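Local coordinates for CoA-binding domain-containing protein (Thermus thermophilus, PDB 1IUK), which is of unknown function but probably binds coenzyme A through a Rossmann-like domain, at residues Gly96-Gln101 against Pro107-Ala112. Sequence-based numbering, arbitrary orientation.
Sequences GLVWLQ and PEFEKA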
loop_
_atom_site.group_PDB
_atom_site.type_symbol
_atom_site.label_atom_id
_atom_site.label_comp_id
_atom_site.label_asym_id
_atom_site.label_seq_id
_atom_site.Cartn_x
_atom_site.Cartn_y
_atom_site.Cartn_z
ATOM N N GLY A 96 7.284 -5.112 -3.749
ATOM C CA GLY A 96 8.617 -4.541 -3.684
ATOM C C GLY A 96 8.878 -3.746 -2.422
ATOM O O GLY A 96 10.017 -3.628 -1.972
ATOM N N LEU A 97 7.817 -3.188 -1.846
ATOM C CA LEU A 97 7.930 -2.372 -0.639
ATOM C C LEU A 97 6.588 -2.366 0.092
ATOM O O LEU A 97 5.540 -2.311 -0.559
ATOM C CB LEU A 97 8.306 -0.941 -1.034
ATOM C CG LEU A 97 8.311 0.162 0.028
ATOM C CD1 LEU A 97 9.427 -0.079 1.018
ATOM C CD2 LEU A 97 8.519 1.505 -0.649
ATOM N N VAL A 98 6.617 -2.448 1.425
ATOM C CA VAL A 98 5.387 -2.411 2.216
ATOM C C VAL A 98 5.351 -1.088 2.964
ATOM O O VAL A 98 6.286 -0.726 3.675
ATOM C CB VAL A 98 5.295 -3.585 3.220
ATOM C CG1 VAL A 98 4.146 -3.357 4.203
ATOM C CG2 VAL A 98 5.066 -4.873 2.451
ATOM N N TRP A 99 4.252 -0.369 2.779
ATOM C CA TRP A 99 4.066 0.949 3.381
ATOM C C TRP A 99 2.909 0.932 4.374
ATOM O O TRP A 99 1.750 0.834 3.967
ATOM C CB TRP A 99 3.759 1.962 2.262
ATOM C CG TRP A 99 3.788 3.410 2.677
ATOM C CD1 TRP A 99 2.860 4.070 3.441
ATOM C CD2 TRP A 99 4.817 4.362 2.380
ATOM N NE1 TRP A 99 3.253 5.371 3.641
ATOM C CE2 TRP A 99 4.451 5.578 3.003
ATOM C CE3 TRP A 99 6.016 4.306 1.650
ATOM C CZ2 TRP A 99 5.244 6.732 2.918
ATOM C CZ3 TRP A 99 6.807 5.456 1.567
ATOM C CH2 TRP A 99 6.414 6.652 2.200
ATOM N N LEU A 100 3.214 1.018 5.664
ATOM C CA LEU A 100 2.152 1.035 6.665
ATOM C C LEU A 100 1.717 2.485 6.862
ATOM O O LEU A 100 2.529 3.343 7.236
ATOM C CB LEU A 100 2.650 0.463 7.990
ATOM C CG LEU A 100 3.200 -0.967 7.922
ATOM C CD1 LEU A 100 3.534 -1.433 9.345
ATOM C CD2 LEU A 100 2.183 -1.901 7.239
ATOM N N GLN A 101 0.439 2.753 6.611
ATOM C CA GLN A 101 -0.087 4.107 6.742
ATOM C C GLN A 101 -0.073 4.654 8.175
ATOM O O GLN A 101 0.246 3.943 9.124
ATOM C CB GLN A 101 -1.490 4.159 6.142
ATOM C CG GLN A 101 -1.475 4.167 4.617
ATOM C CD GLN A 101 -1.058 5.524 4.050
ATOM O OE1 GLN A 101 -1.518 6.572 4.516
ATOM N NE2 GLN A 101 -0.190 5.510 3.047
ATOM N N PRO A 107 5.388 -4.537 15.374
ATOM C CA PRO A 107 6.707 -5.144 15.558
ATOM C C PRO A 107 6.902 -6.508 14.906
ATOM O O PRO A 107 7.808 -6.685 14.089
ATOM C CB PRO A 107 6.848 -5.207 17.070
ATOM C CG PRO A 107 6.110 -4.002 17.532
ATOM C CD PRO A 107 4.949 -3.834 16.593
ATOM N N GLU A 108 6.059 -7.471 15.270
ATOM C CA GLU A 108 6.197 -8.802 14.707
ATOM C C GLU A 108 5.973 -8.778 13.205
ATOM O O GLU A 108 6.753 -9.352 12.444
ATOM C CB GLU A 108 5.214 -9.781 15.362
ATOM C CG GLU A 108 4.964 -11.037 14.524
ATOM C CD GLU A 108 4.623 -12.263 15.350
ATOM O OE1 GLU A 108 4.010 -12.105 16.427
ATOM O OE2 GLU A 108 4.965 -13.388 14.916
ATOM N N PHE A 109 4.901 -8.119 12.775
ATOM C CA PHE A 109 4.587 -8.042 11.353
ATOM C C PHE A 109 5.735 -7.396 10.591
ATOM O O PHE A 109 6.115 -7.854 9.514
ATOM C CB PHE A 109 3.303 -7.231 11.153
ATOM C CG PHE A 109 2.858 -7.135 9.724
ATOM C CD1 PHE A 109 2.116 -8.162 9.141
ATOM C CD2 PHE A 109 3.170 -6.006 8.955
ATOM C CE1 PHE A 109 1.687 -8.072 7.811
ATOM C CE2 PHE A 109 2.748 -5.909 7.626
ATOM C CZ PHE A 109 2.005 -6.941 7.051
ATOM N N GLU A 110 6.292 -6.335 11.162
ATOM C CA GLU A 110 7.388 -5.621 10.525
ATOM C C GLU A 110 8.653 -6.457 10.510
ATOM O O GLU A 110 9.394 -6.459 9.525
ATOM C CB GLU A 110 7.631 -4.301 11.250
ATOM C CG GLU A 110 6.481 -3.303 11.067
ATOM C CD GLU A 110 6.636 -2.072 11.926
ATOM O OE1 GLU A 110 7.743 -1.494 11.923
ATOM O OE2 GLU A 110 5.662 -1.686 12.608
ATOM N N LYS A 111 8.894 -7.177 11.602
ATOM C CA LYS A 111 10.069 -8.029 11.697
ATOM C C LYS A 111 9.978 -9.163 10.686
ATOM O O LYS A 111 10.977 -9.518 10.070
ATOM C CB LYS A 111 10.214 -8.607 13.107
ATOM C CG LYS A 111 11.429 -9.532 13.274
ATOM C CD LYS A 111 11.165 -10.655 14.289
ATOM C CE LYS A 111 12.445 -11.413 14.653
ATOM N NZ LYS A 111 13.632 -10.506 14.771
ATOM N N ALA A 112 8.785 -9.726 10.505
ATOM C CA ALA A 112 8.615 -10.821 9.552
ATOM C C ALA A 112 8.909 -10.380 8.127
ATOM O O ALA A 112 9.474 -11.138 7.332
ATOM C CB ALA A 112 7.207 -11.394 9.634
#
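Val98 and Leu100, on strand 98-100, face residues 107-112 of helix 107-115, which run back antiparallel to the strand at 164°, with the two axes 11.2 Å apart at their closest. Leu100 reaches across with both methyls. CD2 meets Phe109 CE2 at 4.1 Å, approaching the ring obliquely, while CD1 lies 3.9 Å from Glu110 CG, so the forked end of the leucine touches two successive helix residues. Phe109 sends its ring from the helix toward the sheet, its CG opposite the backbone N (chi1 -178°), and Val98 CG1 comes up to the ring edge, near its plane, 4.5 Å from CE2. Glu110 joins in through its aliphatic part; Leu100 CD1 is also 3.9 Å from Glu110 OE2, but that oxygen accepts a hydrogen bond from His106 N, and OE1 forms a salt bridge with Arg105, both just ahead of the helix. Val98 and Leu100 also pack on Val76 of strand 73-76. Strand, helix and the following strand 120-122 form a beta-alpha-beta unit of the parallel sheet. No hydrogen bond spans the two segments: helix and sheet meet here through apolar packing, and the glutamate can lend its CG methylene to that packing while its carboxylate is held by Arg105 and the backbone N of His106.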